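Local coordinates for protein 4-alpha-glucanotransferase (Corynebacterium glutamicum, PDB 5B68) that belongs to the 4-alpha-glucanotransferase (amylomaltase) family and combines a TIM-barrel domain with an N-terminal beta sandwich, at residues F327-A332 / E351-Y356; E547-L552 / A639-A644. One frame throughout, in Å; residues are numbered along the deposited sequence.

Contact 1: F327-A332 / E351-Y356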
ATOM      1  N   PHE A 327      18.776   3.004   4.028  1.00 20.91           N
ATOM      2  CA  PHE A 327      18.319   2.301   2.843  1.00 21.26           C
ATOM      3  C   PHE A 327      19.513   2.195   1.806  1.00 21.79           C
ATOM      4  O   PHE A 327      19.778   1.142   1.255  1.00 24.47           O
ATOM      5  CB  PHE A 327      17.181   3.074   2.181  1.00 21.63           C
ATOM      6  CG  PHE A 327      16.828   2.532   0.816  1.00 21.10           C
ATOM      7  CD1 PHE A 327      16.211   1.336   0.727  1.00 21.78           C
ATOM      8  CD2 PHE A 327      17.119   3.249  -0.337  1.00 22.88           C
ATOM      9  CE1 PHE A 327      15.866   0.818  -0.510  1.00 22.06           C
ATOM     10  CE2 PHE A 327      16.781   2.735  -1.562  1.00 22.43           C
ATOM     11  CZ  PHE A 327      16.184   1.521  -1.640  1.00 21.57           C
ATOM     12  N   ALA A 328      20.136   3.314   1.565  1.00 20.77           N
ATOM     13  CA  ALA A 328      21.196   3.446   0.550  1.00 21.82           C
ATOM     14  C   ALA A 328      22.430   2.603   0.955  1.00 25.24           C
ATOM     15  O   ALA A 328      23.067   2.011   0.115  1.00 25.10           O
ATOM     16  CB  ALA A 328      21.580   4.878   0.381  1.00 19.24           C
ATOM     17  N   THR A 329      22.704   2.543   2.247  1.00 22.22           N
ATOM     18  CA  THR A 329      23.832   1.740   2.747  1.00 22.34           C
ATOM     19  C   THR A 329      23.531   0.262   2.561  1.00 22.95           C
ATOM     20  O   THR A 329      24.387  -0.498   2.152  1.00 23.85           O
ATOM     21  CB  THR A 329      24.125   2.043   4.221  1.00 23.88           C
ATOM     22  OG1 THR A 329      24.415   3.438   4.372  1.00 23.79           O
ATOM     23  CG2 THR A 329      25.256   1.157   4.731  1.00 26.53           C
ATOM     24  N   TRP A 330      22.301  -0.162   2.844  1.00 24.10           N
ATOM     25  CA  TRP A 330      21.846  -1.496   2.591  1.00 21.82           C
ATOM     26  C   TRP A 330      22.012  -1.823   1.093  1.00 23.30           C
ATOM     27  O   TRP A 330      22.481  -2.925   0.768  1.00 26.06           O
ATOM     28  CB  TRP A 330      20.380  -1.724   3.045  1.00 21.57           C
ATOM     29  CG  TRP A 330      19.836  -3.071   2.741  1.00 24.98           C
ATOM     30  CD1 TRP A 330      19.826  -4.149   3.544  1.00 28.71           C
ATOM     31  CD2 TRP A 330      19.198  -3.477   1.510  1.00 26.26           C
ATOM     32  NE1 TRP A 330      19.260  -5.231   2.880  1.00 31.57           N
ATOM     33  CE2 TRP A 330      18.875  -4.828   1.636  1.00 27.05           C
ATOM     34  CE3 TRP A 330      18.878  -2.807   0.326  1.00 30.74           C
ATOM     35  CZ2 TRP A 330      18.250  -5.554   0.604  1.00 30.10           C
ATOM     36  CZ3 TRP A 330      18.242  -3.549  -0.724  1.00 32.85           C
ATOM     37  CH2 TRP A 330      17.951  -4.878  -0.559  1.00 30.01           C
ATOM     38  N   CYS A 331      21.622  -0.907   0.209  1.00 22.04           N
ATOM     39  CA  CYS A 331      21.827  -1.149  -1.242  1.00 23.48           C
ATOM     40  C   CYS A 331      23.320  -1.349  -1.593  1.00 23.44           C
ATOM     41  O   CYS A 331      23.648  -2.239  -2.317  1.00 22.50           O
ATOM     42  CB  CYS A 331      21.345  -0.019  -2.083  1.00 23.13           C
ATOM     43  SG  CYS A 331      19.493   0.140  -1.949  1.00 24.87           S
ATOM     44  N   ALA A 332      24.157  -0.500  -1.046  1.00 21.71           N
ATOM     45  CA  ALA A 332      25.628  -0.613  -1.244  1.00 22.78           C
ATOM     46  C   ALA A 332      26.130  -1.959  -0.774  1.00 24.64           C
ATOM     47  O   ALA A 332      26.855  -2.692  -1.510  1.00 24.62           O
ATOM     48  CB  ALA A 332      26.301   0.561  -0.527  1.00 23.74           C
ATOM     49  N   GLU A 351      30.878   6.080  -1.309  1.00 26.10           N
ATOM     50  CA  GLU A 351      30.491   6.547  -2.634  1.00 27.55           C
ATOM     51  C   GLU A 351      29.276   5.762  -3.161  1.00 26.09           C
ATOM     52  O   GLU A 351      28.421   6.404  -3.748  1.00 27.14           O
ATOM     53  CB  GLU A 351      31.659   6.394  -3.635  1.00 30.20           C
ATOM     54  CG  GLU A 351      31.281   6.821  -5.031  1.00 33.36           C
ATOM     55  CD  GLU A 351      32.474   6.977  -5.943  1.00 38.76           C
ATOM     56  OE1 GLU A 351      32.980   5.939  -6.388  1.00 38.98           O
ATOM     57  OE2 GLU A 351      32.851   8.145  -6.189  1.00 35.08           O
ATOM     58  N   LEU A 352      29.269   4.439  -2.988  1.00 24.10           N
ATOM     59  CA  LEU A 352      28.141   3.598  -3.388  1.00 26.81           C
ATOM     60  C   LEU A 352      26.886   4.026  -2.640  1.00 28.17           C
ATOM     61  O   LEU A 352      25.808   4.077  -3.231  1.00 22.97           O
ATOM     62  CB  LEU A 352      28.369   2.119  -3.112  1.00 26.78           C
ATOM     63  CG  LEU A 352      29.151   1.284  -4.101  1.00 33.00           C
ATOM     64  CD1 LEU A 352      29.278  -0.101  -3.537  1.00 34.37           C
ATOM     65  CD2 LEU A 352      28.412   1.267  -5.466  1.00 35.18           C
ATOM     66  N   THR A 353      27.016   4.310  -1.335  1.00 24.85           N
ATOM     67  CA  THR A 353      25.879   4.802  -0.537  1.00 24.58           C
ATOM     68  C   THR A 353      25.335   6.094  -1.147  1.00 25.16           C
ATOM     69  O   THR A 353      24.106   6.294  -1.335  1.00 21.97           O
ATOM     70  CB  THR A 353      26.275   4.954   0.962  1.00 21.83           C
ATOM     71  OG1 THR A 353      26.575   3.678   1.529  1.00 21.35           O
ATOM     72  CG2 THR A 353      25.158   5.654   1.743  1.00 23.01           C
ATOM     73  N   MET A 354      26.231   6.980  -1.524  1.00 22.33           N
ATOM     74  CA  MET A 354      25.857   8.255  -2.075  1.00 25.43           C
ATOM     75  C   MET A 354      25.096   8.096  -3.405  1.00 22.73           C
ATOM     76  O   MET A 354      24.172   8.854  -3.678  1.00 23.06           O
ATOM     77  CB  MET A 354      27.066   9.128  -2.271  1.00 27.26           C
ATOM     78  CG  MET A 354      26.730  10.526  -2.721  1.00 32.31           C
ATOM     79  SD  MET A 354      25.685  11.513  -1.638  1.00 38.14           S
ATOM     80  CE  MET A 354      26.864  12.002  -0.372  1.00 38.61           C
ATOM     81  N   PHE A 355      25.576   7.144  -4.220  1.00 23.97           N
ATOM     82  CA  PHE A 355      24.926   6.800  -5.499  1.00 22.78           C
ATOM     83  C   PHE A 355      23.485   6.355  -5.255  1.00 23.08           C
ATOM     84  O   PHE A 355      22.587   6.822  -5.977  1.00 21.84           O
ATOM     85  CB  PHE A 355      25.670   5.683  -6.171  1.00 24.73           C
ATOM     86  CG  PHE A 355      24.957   5.124  -7.389  1.00 22.44           C
ATOM     87  CD1 PHE A 355      24.959   5.836  -8.588  1.00 25.47           C
ATOM     88  CD2 PHE A 355      24.366   3.876  -7.316  1.00 22.57           C
ATOM     89  CE1 PHE A 355      24.318   5.303  -9.711  1.00 23.59           C
ATOM     90  CE2 PHE A 355      23.758   3.345  -8.432  1.00 23.96           C
ATOM     91  CZ  PHE A 355      23.749   4.085  -9.621  1.00 19.21           C
ATOM     92  N   TYR A 356      23.256   5.522  -4.245  1.00 20.98           N
ATOM     93  CA  TYR A 356      21.855   5.076  -3.998  1.00 22.57           C
ATOM     94  C   TYR A 356      21.005   6.178  -3.421  1.00 22.20           C
ATOM     95  O   TYR A 356      19.773   6.263  -3.703  1.00 21.29           O
ATOM     96  CB  TYR A 356      21.820   3.771  -3.223  1.00 22.22           C
ATOM     97  CG  TYR A 356      22.343   2.620  -4.010  1.00 23.20           C
ATOM     98  CD1 TYR A 356      21.581   2.081  -5.042  1.00 25.89           C
ATOM     99  CD2 TYR A 356      23.640   2.065  -3.768  1.00 21.76           C
ATOM    100  CE1 TYR A 356      22.034   1.032  -5.808  1.00 25.29           C
ATOM    101  CE2 TYR A 356      24.097   0.998  -4.520  1.00 23.83           C
ATOM    102  CZ  TYR A 356      23.278   0.478  -5.553  1.00 29.20           C
ATOM    103  OH  TYR A 356      23.670  -0.604  -6.321  1.00 26.50           O
TER

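Contact 2: E547-L552 / A639-A644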
ATOM      1  N   GLU A 547     -28.342   2.563  -7.520  1.00 22.28           N
ATOM      2  CA  GLU A 547     -28.582   3.435  -6.401  1.00 23.33           C
ATOM      3  C   GLU A 547     -28.076   2.871  -5.057  1.00 22.71           C
ATOM      4  O   GLU A 547     -27.977   3.600  -4.104  1.00 22.85           O
ATOM      5  CB  GLU A 547     -30.050   3.792  -6.276  1.00 24.40           C
ATOM      6  CG  GLU A 547     -31.007   2.620  -5.980  1.00 26.06           C
ATOM      7  CD  GLU A 547     -31.507   1.905  -7.216  1.00 28.50           C
ATOM      8  OE1 GLU A 547     -32.555   1.218  -7.067  1.00 28.16           O
ATOM      9  OE2 GLU A 547     -30.838   1.943  -8.288  1.00 26.34           O
ATOM     10  N   GLU A 548     -27.695   1.631  -5.026  1.00 23.76           N
ATOM     11  CA  GLU A 548     -27.192   1.019  -3.771  1.00 25.84           C
ATOM     12  C   GLU A 548     -25.674   1.065  -3.640  1.00 22.97           C
ATOM     13  O   GLU A 548     -25.166   0.500  -2.683  1.00 24.22           O
ATOM     14  CB  GLU A 548     -27.618  -0.462  -3.710  1.00 26.18           C
ATOM     15  CG  GLU A 548     -29.127  -0.647  -3.541  1.00 29.81           C
ATOM     16  CD  GLU A 548     -29.630  -2.060  -3.759  1.00 30.58           C
ATOM     17  OE1 GLU A 548     -28.963  -2.933  -4.341  1.00 30.50           O
ATOM     18  OE2 GLU A 548     -30.795  -2.281  -3.367  1.00 44.38           O
ATOM     19  N   TYR A 549     -24.965   1.642  -4.613  1.00 23.92           N
ATOM     20  CA  TYR A 549     -23.528   1.775  -4.539  1.00 25.50           C
ATOM     21  C   TYR A 549     -23.266   2.853  -3.469  1.00 27.07           C
ATOM     22  O   TYR A 549     -23.941   3.919  -3.410  1.00 25.94           O
ATOM     23  CB  TYR A 549     -22.869   2.039  -5.930  1.00 23.88           C
ATOM     24  CG  TYR A 549     -22.579   0.823  -6.754  1.00 21.83           C
ATOM     25  CD1 TYR A 549     -23.610   0.110  -7.368  1.00 20.09           C
ATOM     26  CD2 TYR A 549     -21.315   0.306  -6.842  1.00 19.71           C
ATOM     27  CE1 TYR A 549     -23.337  -1.017  -8.064  1.00 22.59           C
ATOM     28  CE2 TYR A 549     -21.035  -0.805  -7.571  1.00 22.15           C
ATOM     29  CZ  TYR A 549     -22.058  -1.483  -8.172  1.00 20.51           C
ATOM     30  OH  TYR A 549     -21.797  -2.636  -8.847  1.00 25.06           O
ATOM     31  N   ARG A 550     -22.330   2.520  -2.561  1.00 27.40           N
ATOM     32  CA  ARG A 550     -21.922   3.382  -1.454  1.00 31.14           C
ATOM     33  C   ARG A 550     -21.344   4.679  -2.009  1.00 24.90           C
ATOM     34  O   ARG A 550     -20.473   4.647  -2.894  1.00 26.26           O
ATOM     35  CB  ARG A 550     -20.755   2.736  -0.686  1.00 32.15           C
ATOM     36  CG  ARG A 550     -21.067   1.936   0.533  1.00 43.26           C
ATOM     37  CD  ARG A 550     -19.731   1.648   1.263  1.00 45.31           C
ATOM     38  NE  ARG A 550     -19.307   2.822   2.053  1.00 50.58           N
ATOM     39  CZ  ARG A 550     -18.086   3.010   2.582  1.00 50.18           C
ATOM     40  NH1 ARG A 550     -17.095   2.122   2.400  1.00 53.82           N
ATOM     41  NH2 ARG A 550     -17.846   4.102   3.292  1.00 46.69           N
ATOM     42  N   PRO A 551     -21.740   5.803  -1.472  1.00 24.61           N
ATOM     43  CA  PRO A 551     -21.162   7.038  -1.894  1.00 24.43           C
ATOM     44  C   PRO A 551     -19.681   7.229  -1.496  1.00 24.02           C
ATOM     45  O   PRO A 551     -18.913   7.748  -2.298  1.00 21.31           O
ATOM     46  CB  PRO A 551     -21.999   8.094  -1.197  1.00 25.73           C
ATOM     47  CG  PRO A 551     -23.292   7.393  -0.988  1.00 27.18           C
ATOM     48  CD  PRO A 551     -22.908   6.021  -0.617  1.00 25.92           C
ATOM     49  N   LEU A 552     -19.319   6.857  -0.288  1.00 21.21           N
ATOM     50  CA  LEU A 552     -17.943   7.130   0.162  1.00 21.75           C
ATOM     51  C   LEU A 552     -17.084   5.957  -0.277  1.00 19.18           C
ATOM     52  O   LEU A 552     -16.708   5.117   0.522  1.00 22.45           O
ATOM     53  CB  LEU A 552     -17.859   7.399   1.659  1.00 22.56           C
ATOM     54  CG  LEU A 552     -16.523   7.943   2.152  1.00 23.21           C
ATOM     55  CD1 LEU A 552     -16.232   9.320   1.611  1.00 22.36           C
ATOM     56  CD2 LEU A 552     -16.517   7.866   3.705  1.00 25.57           C
ATOM     57  N   ALA A 639     -20.529   5.099 -13.897  1.00 19.11           N
ATOM     58  CA  ALA A 639     -20.385   6.566 -13.887  1.00 19.59           C
ATOM     59  C   ALA A 639     -21.565   7.254 -13.179  1.00 18.41           C
ATOM     60  O   ALA A 639     -21.403   8.316 -12.558  1.00 19.72           O
ATOM     61  CB  ALA A 639     -20.218   7.127 -15.333  1.00 20.09           C
ATOM     62  N   LYS A 640     -22.767   6.657 -13.305  1.00 21.85           N
ATOM     63  CA  LYS A 640     -23.986   7.273 -12.735  1.00 23.61           C
ATOM     64  C   LYS A 640     -24.372   6.710 -11.397  1.00 24.15           C
ATOM     65  O   LYS A 640     -25.450   7.051 -10.867  1.00 23.52           O
ATOM     66  CB  LYS A 640     -25.160   7.243 -13.745  1.00 26.69           C
ATOM     67  CG  LYS A 640     -24.940   8.004 -15.080  1.00 29.34           C
ATOM     68  CD  LYS A 640     -24.324   9.392 -14.921  1.00 38.68           C
ATOM     69  CE  LYS A 640     -24.414  10.207 -16.198  1.00 48.60           C
ATOM     70  NZ  LYS A 640     -23.119  10.878 -16.477  1.00 56.15           N
ATOM     71  N   THR A 641     -23.463   5.955 -10.755  1.00 21.24           N
ATOM     72  CA  THR A 641     -23.636   5.628  -9.343  1.00 21.89           C
ATOM     73  C   THR A 641     -23.394   6.869  -8.475  1.00 21.97           C
ATOM     74  O   THR A 641     -22.790   7.817  -8.926  1.00 22.27           O
ATOM     75  CB  THR A 641     -22.664   4.545  -8.847  1.00 21.07           C
ATOM     76  OG1 THR A 641     -21.288   5.015  -8.950  1.00 20.05           O
ATOM     77  CG2 THR A 641     -22.844   3.268  -9.562  1.00 21.77           C
ATOM     78  N   PRO A 642     -23.851   6.857  -7.218  1.00 23.58           N
ATOM     79  CA  PRO A 642     -23.504   7.998  -6.374  1.00 23.05           C
ATOM     80  C   PRO A 642     -22.082   7.976  -5.798  1.00 22.56           C
ATOM     81  O   PRO A 642     -21.766   8.835  -4.992  1.00 26.49           O
ATOM     82  CB  PRO A 642     -24.459   7.878  -5.171  1.00 24.72           C
ATOM     83  CG  PRO A 642     -24.987   6.511  -5.229  1.00 27.67           C
ATOM     84  CD  PRO A 642     -24.836   5.960  -6.589  1.00 26.04           C
ATOM     85  N   SER A 643     -21.251   7.027  -6.205  1.00 22.19           N
ATOM     86  CA  SER A 643     -19.872   6.965  -5.738  1.00 24.16           C
ATOM     87  C   SER A 643     -19.084   8.232  -5.931  1.00 21.50           C
ATOM     88  O   SER A 643     -19.064   8.790  -7.030  1.00 22.20           O
ATOM     89  CB  SER A 643     -19.151   5.832  -6.440  1.00 25.96           C
ATOM     90  OG  SER A 643     -19.664   4.559  -6.025  1.00 39.46           O
ATOM     91  N   ALA A 644     -18.402   8.687  -4.862  1.00 20.63           N
ATOM     92  CA  ALA A 644     -17.557   9.866  -4.910  1.00 21.33           C
ATOM     93  C   ALA A 644     -16.521   9.774  -6.033  1.00 20.67           C
ATOM     94  O   ALA A 644     -16.273  10.758  -6.725  1.00 18.85           O
ATOM     95  CB  ALA A 644     -16.850  10.039  -3.601  1.00 22.75           C
TER

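Contact 1: F327-A332 / E351-Y356
Two helices successive in the chain, 307-338 and 349-376, cross here, and the interface starts where Cys331 meets Tyr356 and Ala328 meets Thr353. The segment axes approach to 7.7 Å with 121° between their N-to-C directions, a close crossing to which the small side chains of Ala328 and Ala332 probably contribute. Tyr356 is the main piece from the other helix. Cys331 CB sits over one face of the Tyr356 ring, 3.5 Å from its centroid and 13° off the normal, a CH-pi contact; Cys331 SG lies farther out and oblique to the ring. The tyrosine's first torsion (chi1 -68°) sets CG beside the backbone N and anti to the carbonyl carbon, and the ring meets Cys331 CB with one face, while Phe355 CD2 backs the opposite face. Ala328 CB fits between two neighbours, 3.4 Å from Thr353 O and 3.8 Å from Tyr356 CB. At the next turn, Ala332 CB meets Leu352 CB at 3.7 Å. The partly exposed Thr329 and Thr353 cross obliquely, Thr353 CG2 lying 3.5 Å from Thr329 OG1. Each hydroxyl is bonded within its own helix region, Thr329 OG1 to Ile325 O and Thr353 OG1 to Arg349 O, and Tyr356 OH bonds to Glu335. With no hydrogen bond between the segments, their association here rests on shape and dispersion, the polar ends being satisfied by other partners.

Contact 2: E547-L552 / A639-A644
Pro551 O accepts a hydrogen bond from Ala644 N, 2.8 Å long with an N-H...O angle of 162°, the donor lying in the carbonyl plane. It is the one hydrogen bond that joins 547-552 to 639-644, and Ala644 CB lies 3.3 Å from Pro551 O. One residue back, Ser643 OG lies 3.2 Å from Arg550 O; the hydroxyl also has a hydrogen-bonding partner in Thr555 OG1 of strand 553-556, which follows 547-552.

The rest is packing. Pro642 CG lies 3.3 Å from Tyr549 O, across in 547-552, and Pro642 O lies 3.6 Å from Pro551 CA. The methyl of Thr641 presses on the root of the tyrosine, CG2 standing 3.7 Å from Tyr549 CG, and approaches the ring obliquely. That methyl is placed by a chi1 of 63°, which puts OG1 between the backbone N and the carbonyl carbon and leaves CG2 anti to the carbonyl carbon. OG1 bonds to Val638 O near the end of helix 627-639 and takes a weak bond from Ser643 N.

Farther out, Arg705 binds the carbonyl oxygens of Ala639 and Ser643, tying the C-terminal tail to this turn. Leu173 of helix 167-174 packs on Pro551, and Tyr172 on Ala644. The Arg550 side chain reaches away from the contact to about 4 Å from a bound sulfate, probably from the crystallisation liquor. Two loops here run side by side into adjacent parallel strands, 553-556 and 645-649, so the pairing belongs to the connections at the end of the TIM barrel where the N-termini of the strands lie.

Contact 1 and contact 2 lie on opposite sides of the chain's centre, about 47 Å apart between centres and about 33 Å between nearest atoms, and they share no helix or strand. Both are partly buried. Contact 1 joins two helices between barrel strands 215-218 and 382-387, with no hydrogen bond between the segments and mostly apolar and aromatic packing. Contact 2 lies at the barrel itself, where loops enter neighbouring strands; a backbone hydrogen bond joins the loops there, alongside packing of prolines, a threonine methyl and a tyrosine.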